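Local coordinates for protein beta subunit of photoactivated adenylyl cyclase (Beggiatoa sp. PS, PDB 5M2A) that makes cyclic AMP from ATP under blue-light control, joining a flavin-binding BLUF sensor to an adenylyl cyclase catalytic domain, at residues L151-I156 and Y253-E258; F295-K300 and E325-N330; Q214-I219 and K301-Q306. All coordinates share one frame; numbering follows the deposited sequence. Where two conformers were deposited one is given.

Contact 1: residues L151-I156 and Y253-E258; sequences LVEKII and YGHVIE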
# COMPACT_ATOMS: atom_id res chain seq x y z
N LEU A 151 -9.45 -17.00 -7.55
CA LEU A 151 -10.81 -16.67 -7.15
C LEU A 151 -11.05 -17.26 -5.76
O LEU A 151 -11.03 -18.48 -5.59
CB LEU A 151 -11.83 -17.24 -8.14
CG LEU A 151 -13.27 -16.78 -7.89
CD1 LEU A 151 -13.42 -15.29 -8.17
CD2 LEU A 151 -14.27 -17.58 -8.72
N VAL A 152 -11.27 -16.41 -4.77
CA VAL A 152 -11.42 -16.88 -3.40
C VAL A 152 -12.76 -16.38 -2.87
O VAL A 152 -13.33 -15.41 -3.36
CB VAL A 152 -10.25 -16.41 -2.50
CG1 VAL A 152 -8.97 -17.14 -2.89
CG2 VAL A 152 -10.07 -14.92 -2.60
N GLU A 153 -13.26 -17.07 -1.85
CA GLU A 153 -14.48 -16.66 -1.16
C GLU A 153 -14.09 -15.78 0.03
O GLU A 153 -13.37 -16.23 0.92
CB GLU A 153 -15.27 -17.88 -0.70
CG GLU A 153 -15.82 -18.72 -1.84
CD GLU A 153 -16.04 -20.19 -1.47
OE1 GLU A 153 -15.25 -20.74 -0.68
OE2 GLU A 153 -17.00 -20.79 -1.99
N LYS A 154 -14.54 -14.53 0.04
CA LYS A 154 -14.15 -13.61 1.09
C LYS A 154 -15.34 -12.81 1.59
O LYS A 154 -16.26 -12.48 0.83
CB LYS A 154 -13.09 -12.58 0.62
CG LYS A 154 -11.73 -13.15 0.28
CD LYS A 154 -10.99 -13.58 1.53
CE LYS A 154 -9.48 -13.66 1.30
NZ LYS A 154 -8.81 -14.30 2.46
N ILE A 155 -15.30 -12.49 2.88
CA ILE A 155 -16.14 -11.45 3.45
C ILE A 155 -15.37 -10.15 3.30
O ILE A 155 -14.21 -10.06 3.74
CB ILE A 155 -16.46 -11.73 4.93
CG1 ILE A 155 -17.31 -13.00 5.04
CG2 ILE A 155 -17.18 -10.51 5.56
CD1 ILE A 155 -17.58 -13.46 6.47
N ILE A 156 -15.98 -9.17 2.67
CA ILE A 156 -15.37 -7.87 2.48
C ILE A 156 -15.93 -6.93 3.54
O ILE A 156 -17.15 -6.89 3.75
CB ILE A 156 -15.61 -7.33 1.06
CG1 ILE A 156 -15.11 -8.34 0.03
CG2 ILE A 156 -14.89 -6.00 0.86
CD1 ILE A 156 -13.59 -8.53 0.03
N TYR A 253 -20.25 -10.80 1.15
CA TYR A 253 -19.62 -12.10 0.96
C TYR A 253 -19.72 -12.49 -0.50
O TYR A 253 -20.80 -12.38 -1.10
CB TYR A 253 -20.30 -13.17 1.83
CG TYR A 253 -19.75 -14.55 1.59
CD1 TYR A 253 -18.43 -14.86 1.93
CD2 TYR A 253 -20.54 -15.55 1.04
CE1 TYR A 253 -17.93 -16.13 1.72
CE2 TYR A 253 -20.04 -16.83 0.84
CZ TYR A 253 -18.73 -17.11 1.18
OH TYR A 253 -18.23 -18.38 0.98
N GLY A 254 -18.63 -12.96 -1.08
CA GLY A 254 -18.73 -13.41 -2.45
C GLY A 254 -17.38 -13.82 -2.98
O GLY A 254 -16.37 -13.81 -2.27
N HIS A 255 -17.39 -14.17 -4.26
CA HIS A 255 -16.20 -14.51 -5.02
C HIS A 255 -15.44 -13.25 -5.36
O HIS A 255 -16.00 -12.31 -5.93
CB HIS A 255 -16.57 -15.24 -6.32
CG HIS A 255 -17.36 -16.48 -6.10
ND1 HIS A 255 -17.73 -16.91 -4.85
CD2 HIS A 255 -17.85 -17.39 -6.97
CE1 HIS A 255 -18.42 -18.03 -4.96
NE2 HIS A 255 -18.50 -18.34 -6.23
N VAL A 256 -14.16 -13.21 -5.00
CA VAL A 256 -13.31 -12.09 -5.35
C VAL A 256 -12.00 -12.65 -5.86
O VAL A 256 -11.53 -13.69 -5.39
CB VAL A 256 -13.07 -11.12 -4.18
CG1 VAL A 256 -14.39 -10.47 -3.74
CG2 VAL A 256 -12.42 -11.84 -3.01
N ILE A 257 -11.44 -11.99 -6.86
CA ILE A 257 -10.12 -12.32 -7.35
C ILE A 257 -9.11 -11.58 -6.49
O ILE A 257 -9.24 -10.37 -6.30
CB ILE A 257 -9.98 -11.95 -8.83
CG1 ILE A 257 -11.03 -12.69 -9.65
CG2 ILE A 257 -8.57 -12.27 -9.34
CD1 ILE A 257 -11.06 -12.28 -11.11
N GLU A 258 -8.14 -12.30 -5.96
CA GLU A 258 -7.11 -11.71 -5.10
C GLU A 258 -5.75 -11.92 -5.75
O GLU A 258 -5.44 -13.04 -6.17
CB GLU A 258 -7.13 -12.32 -3.70
CG GLU A 258 -5.98 -11.84 -2.82
CD GLU A 258 -6.22 -12.05 -1.33
OE1 GLU A 258 -6.21 -11.05 -0.57
OE2 GLU A 258 -6.43 -13.21 -0.91
O HOH W 1 -6.34 -13.99 1.79

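Contact 2: residues F295-K300 and E325-N330; sequences FTAGVK and EVYTVN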
# COMPACT_ATOMS: atom_id res chain seq x y z
N PHE A 295 -25.16 -5.98 6.42
CA PHE A 295 -24.46 -7.01 5.67
C PHE A 295 -25.45 -7.84 4.85
O PHE A 295 -26.67 -7.72 4.98
CB PHE A 295 -23.60 -7.89 6.60
CG PHE A 295 -24.33 -8.45 7.77
CD1 PHE A 295 -25.18 -9.54 7.62
CD2 PHE A 295 -24.16 -7.91 9.05
CE1 PHE A 295 -25.87 -10.08 8.70
CE2 PHE A 295 -24.85 -8.44 10.13
CZ PHE A 295 -25.69 -9.51 9.96
N THR A 296 -24.88 -8.66 3.97
CA THR A 296 -25.66 -9.44 3.02
C THR A 296 -26.10 -10.77 3.63
O THR A 296 -25.60 -11.21 4.67
CB THR A 296 -24.86 -9.72 1.75
OG1 THR A 296 -23.68 -10.45 2.09
CG2 THR A 296 -24.46 -8.41 1.08
N ALA A 297 -27.06 -11.41 2.94
CA ALA A 297 -27.47 -12.76 3.32
C ALA A 297 -26.29 -13.73 3.33
O ALA A 297 -26.23 -14.62 4.17
CB ALA A 297 -28.56 -13.26 2.38
N GLY A 298 -25.33 -13.54 2.42
CA GLY A 298 -24.18 -14.44 2.39
C GLY A 298 -23.32 -14.34 3.63
O GLY A 298 -22.76 -15.33 4.10
N VAL A 299 -23.18 -13.13 4.18
CA VAL A 299 -22.47 -12.97 5.44
C VAL A 299 -23.20 -13.71 6.54
O VAL A 299 -22.60 -14.41 7.36
CB VAL A 299 -22.30 -11.48 5.78
CG1 VAL A 299 -21.78 -11.33 7.21
CG2 VAL A 299 -21.35 -10.82 4.78
N LYS A 300 -24.53 -13.57 6.55
CA LYS A 300 -25.35 -14.25 7.56
C LYS A 300 -25.11 -15.76 7.53
O LYS A 300 -24.93 -16.38 8.58
CB LYS A 300 -26.83 -13.93 7.32
CG LYS A 300 -27.81 -14.59 8.29
CD LYS A 300 -29.23 -14.15 7.98
CE LYS A 300 -30.25 -14.83 8.89
NZ LYS A 300 -30.36 -16.29 8.63
N GLU A 325 -31.00 -8.52 -0.33
CA GLU A 325 -31.48 -8.52 1.04
C GLU A 325 -30.40 -7.98 1.96
O GLU A 325 -29.24 -8.40 1.89
CB GLU A 325 -31.88 -9.93 1.47
CG GLU A 325 -33.22 -10.37 0.94
CD GLU A 325 -34.34 -9.44 1.38
OE1 GLU A 325 -34.60 -9.36 2.60
OE2 GLU A 325 -34.94 -8.78 0.51
N VAL A 326 -30.77 -7.05 2.84
CA VAL A 326 -29.84 -6.47 3.80
C VAL A 326 -30.20 -6.99 5.19
O VAL A 326 -31.38 -7.04 5.55
CB VAL A 326 -29.86 -4.94 3.77
CG1 VAL A 326 -28.90 -4.39 4.83
CG2 VAL A 326 -29.50 -4.45 2.39
N TYR A 327 -29.19 -7.37 5.95
CA TYR A 327 -29.36 -7.85 7.31
C TYR A 327 -28.49 -7.05 8.26
O TYR A 327 -27.55 -6.37 7.86
CB TYR A 327 -29.00 -9.34 7.44
CG TYR A 327 -29.94 -10.27 6.74
CD1 TYR A 327 -29.76 -10.61 5.40
CD2 TYR A 327 -31.03 -10.80 7.41
CE1 TYR A 327 -30.64 -11.46 4.76
CE2 TYR A 327 -31.91 -11.65 6.77
CZ TYR A 327 -31.71 -11.98 5.46
OH TYR A 327 -32.60 -12.83 4.84
N THR A 328 -28.81 -7.20 9.54
CA THR A 328 -27.99 -6.69 10.62
C THR A 328 -28.16 -7.62 11.80
O THR A 328 -28.81 -8.67 11.70
CB THR A 328 -28.36 -5.24 10.95
OG1 THR A 328 -27.43 -4.72 11.90
CG2 THR A 328 -29.76 -5.17 11.53
N VAL A 329 -27.54 -7.27 12.92
CA VAL A 329 -27.77 -7.96 14.18
C VAL A 329 -28.33 -6.96 15.19
O VAL A 329 -28.07 -5.76 15.11
CB VAL A 329 -26.49 -8.65 14.73
CG1 VAL A 329 -26.02 -9.76 13.76
CG2 VAL A 329 -25.36 -7.64 14.96
N ASN A 330 -29.15 -7.48 16.11
CA ASN A 330 -29.77 -6.62 17.12
C ASN A 330 -28.72 -5.81 17.89
O ASN A 330 -28.94 -4.64 18.22
CB ASN A 330 -30.59 -7.48 18.08
CG ASN A 330 -31.37 -6.65 19.09
OD1 ASN A 330 -31.14 -6.75 20.30
ND2 ASN A 330 -32.29 -5.83 18.60
O HOH W 2 -27.87 -10.19 0.60

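Contact 3: residues Q214-I219 and K301-Q306; sequences QGDAAI and KCCQAQ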
# COMPACT_ATOMS: atom_id res chain seq x y z
N GLN A 214 -14.80 -17.04 8.89
CA GLN A 214 -14.65 -15.95 9.85
C GLN A 214 -15.88 -15.03 9.90
O GLN A 214 -15.77 -13.86 10.25
CB GLN A 214 -13.39 -15.14 9.53
CG GLN A 214 -12.11 -15.87 9.92
CD GLN A 214 -10.84 -15.19 9.44
OE1 GLN A 214 -10.86 -14.42 8.49
NE2 GLN A 214 -9.73 -15.50 10.09
N GLY A 215 -17.06 -15.57 9.59
CA GLY A 215 -18.26 -14.74 9.62
C GLY A 215 -18.53 -14.16 10.99
O GLY A 215 -18.79 -12.96 11.13
N ASP A 216 -18.45 -14.99 12.03
CA ASP A 216 -18.69 -14.47 13.37
C ASP A 216 -17.59 -13.50 13.78
O ASP A 216 -17.86 -12.47 14.40
CB ASP A 216 -18.83 -15.61 14.37
CG ASP A 216 -19.99 -16.54 14.03
OD1 ASP A 216 -21.14 -16.06 14.02
OD2 ASP A 216 -19.75 -17.74 13.78
N ALA A 217 -16.33 -13.80 13.42
CA ALA A 217 -15.25 -12.85 13.72
C ALA A 217 -15.48 -11.51 13.04
O ALA A 217 -15.15 -10.45 13.60
CB ALA A 217 -13.90 -13.43 13.29
N ALA A 218 -16.02 -11.52 11.82
CA ALA A 218 -16.31 -10.28 11.10
C ALA A 218 -17.38 -9.46 11.81
O ALA A 218 -17.28 -8.22 11.89
CB ALA A 218 -16.75 -10.62 9.67
N ILE A 219 -18.43 -10.11 12.31
CA ILE A 219 -19.47 -9.40 13.05
C ILE A 219 -18.91 -8.86 14.36
O ILE A 219 -19.13 -7.70 14.73
CB ILE A 219 -20.67 -10.32 13.30
CG1 ILE A 219 -21.24 -10.83 11.97
CG2 ILE A 219 -21.74 -9.62 14.14
CD1 ILE A 219 -21.82 -9.75 11.12
N LYS A 301 -25.08 -16.35 6.33
CA LYS A 301 -24.89 -17.79 6.22
C LYS A 301 -23.49 -18.23 6.65
O LYS A 301 -23.30 -19.42 6.94
CB LYS A 301 -25.18 -18.25 4.79
CG LYS A 301 -26.60 -17.95 4.36
CD LYS A 301 -26.96 -18.56 3.01
CE LYS A 301 -27.18 -17.48 1.97
NZ LYS A 301 -27.92 -17.99 0.79
N CYS A 302 -22.51 -17.33 6.71
CA CYS A 302 -21.17 -17.66 7.20
C CYS A 302 -21.06 -17.64 8.72
O CYS A 302 -19.97 -17.91 9.24
CB CYS A 302 -20.13 -16.69 6.66
SG CYS A 302 -19.81 -16.83 4.91
N CYS A 303 -22.11 -17.28 9.44
CA CYS A 303 -22.05 -17.17 10.89
C CYS A 303 -22.62 -18.42 11.53
O CYS A 303 -23.62 -18.98 11.07
CB CYS A 303 -22.83 -15.95 11.37
SG CYS A 303 -22.20 -14.44 10.69
N GLN A 304 -21.97 -18.86 12.61
CA GLN A 304 -22.45 -19.99 13.39
C GLN A 304 -22.99 -19.59 14.75
O GLN A 304 -23.70 -20.39 15.37
CB GLN A 304 -21.32 -21.01 13.58
CG GLN A 304 -20.76 -21.52 12.26
CD GLN A 304 -19.28 -21.85 12.34
OE1 GLN A 304 -18.43 -20.97 12.24
NE2 GLN A 304 -18.98 -23.13 12.54
N ALA A 305 -22.70 -18.37 15.22
CA ALA A 305 -23.14 -17.97 16.55
C ALA A 305 -24.63 -17.61 16.53
O ALA A 305 -25.23 -17.40 15.48
CB ALA A 305 -22.32 -16.78 17.05
N GLN A 306 -25.21 -17.55 17.73
CA GLN A 306 -26.64 -17.30 17.88
C GLN A 306 -26.94 -15.80 17.86
O GLN A 306 -27.47 -15.22 18.80
CB GLN A 306 -27.16 -17.94 19.17
CG GLN A 306 -27.01 -19.45 19.21
CD GLN A 306 -27.93 -20.17 18.25
OE1 GLN A 306 -29.12 -19.85 18.15
NE2 GLN A 306 -27.39 -21.14 17.52
O HOH W 3 -17.73 -18.02 11.87

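Contact 1: residues L151-I156 and Y253-E258
Tyr253 leans back over the neighbouring strand to meet Ile155 and Glu153. With CG anti to the backbone N (chi1 176°), the ring brings Tyr253 CD1 to 3.8 Å from Ile155 CG1, the two side chains crossing at about a right angle, and sets its OH 3.4 Å from Glu153 CB. A serine here would probably leave Ile155 CG1 and the aliphatic part of Glu153 without this cover. Glu153 and His255 run side by side, pointing the same way, their carboxylate and ring planes 54° apart; the carboxylate is salt-bridged to Lys212. Leu151 CD1 ends this face against His255 CB (3.7 Å). On the reverse face Val256 CG2 touches Lys154 CG at 3.6 Å and Val152 CG2 at 3.9 Å. The Lys154 chain bends at chi2, and a water accepts from its NZ (2.6 Å) and donates to Glu258 OE2. Val152 with Val256 and Lys154 with Gly254 are antiparallel hydrogen-bonded pairs. In the cyclase-domain sheet, strand 205-211 adjoins 150-161, which continues to the magnesium ligands Asp160 and Ile161; strand 266-272 adjoins 247-258, helix 274-285 packs on Val256 and Ile156, and Val173 and Val176 of the second subunit meet Leu151 and Ile257.

Contact 2: residues F295-K300 and E325-N330
Phe295 lays one face of its ring on the backbone of Tyr327 and Thr328, and this is the tightly packed part of the contact. Tyr327 O stands 3.7 Å above the Phe295 ring plane, over its centre, with Thr328 N over the same face nearer the rim. CE1 of Phe295 comes to 3.5 Å from Tyr327 CB, while Val329 CG1 meets the ring in plane at its edge, 3.8 Å from CZ. The ring gets there because chi1 (52°) places CG between the backbone N and the carbonyl carbon, folding it back across the partner strand. Beneath it the two residues form an antiparallel hydrogen-bonded pair: Tyr327 N gives to Phe295 O at 2.7 Å and Phe295 N to Tyr327 O at 2.8 Å. Leu251 packs against the Phe295 side chain as well. In the cyclase domain this pairing adds strand 324-329 to the main sheet, beside 293-296, and Thr296 then becomes the N-cap of helix 297-301, its hydroxyl taking a weak bond from Val299 N. From there the chains part and the contact loosens into partly exposed residues. A water bridges the gap, accepting from Ala297 N and donating to Glu325 O at 2.6 Å. Ala297 CB approaches Tyr327 CE1 obliquely at 3.6 Å. Over one face of the Tyr327 ring lies the extended chain of Lys300, its CD making a CH-pi contact 14° off the ring normal; NZ, bent aside at chi4, is so far from the ring that any cation-pi attraction is weak at most.

Contact 3: residues Q214-I219 and K301-Q306
Asp216, in the first turn of helix 215-235, grips the loop 301-306 by two successive backbone amides. Gln304 N gives to Asp216 OD2 at 2.7 Å, using the syn lone pair of that oxygen; Ala305 N gives to Asp216 OD1 at 3.0 Å, approaching from above the carboxylate plane, 37° out of it. The carboxylate can face the loop because its CG lies beside the backbone N and anti to the carbonyl carbon (chi1 -61°). Trp307 NE1 adds a further bond to OD1. Among water-mediated links, one water accepts from Asp216 N and lies within donating range of Asp216 OD2 and Gln304 OE1, though it has more acceptors nearby than protons to serve them. Van der Waals contacts make up the rest. Ala305 CB lies 3.3 Å from Asp216 OD1, with Cys303 CB also against that oxygen. Cys303 SG rests on the backbone of Gly215, 3.7 Å from its C; its apolar contact with Ile219 is left doubtful by a second conformer of Ile219. At Gly215 the backbones come close, CA being 3.6 Å from Cys302 O, and a CB on this residue would collide with that oxygen. The two main-chain amides tie an irregular loop to the helix start whatever side chains they carry. Separately, they and Trp307 NE1, with the nearby amino end of the helix, would probably stabilise the negative charge of Asp216.

From the N terminus, strand 150-161 opens contact 1, and helix 215-235 opens contact 3 before strand 247-258 returns to close contact 1. Strand 293-296 and helix 297-301 then open contact 2; the loop 301-306 follows at once and closes contact 3, and strand 324-329 closes contact 2 last. Contacts 1 and 2 are therefore in series, while contact 3 crosses both. Strands 247-258 and 293-296, neighbours in one sheet, join the first two contacts, where Tyr253 packs on Gly298 and Val299. Contact 3 ties the start of helix 215-235 to the loop after helix 297-301, beside the sheet: Ile155 CD1 packs on Gly215 CA at 3.5 Å, and Ile155 CG2 on Ala218 CB at 4.1 Å.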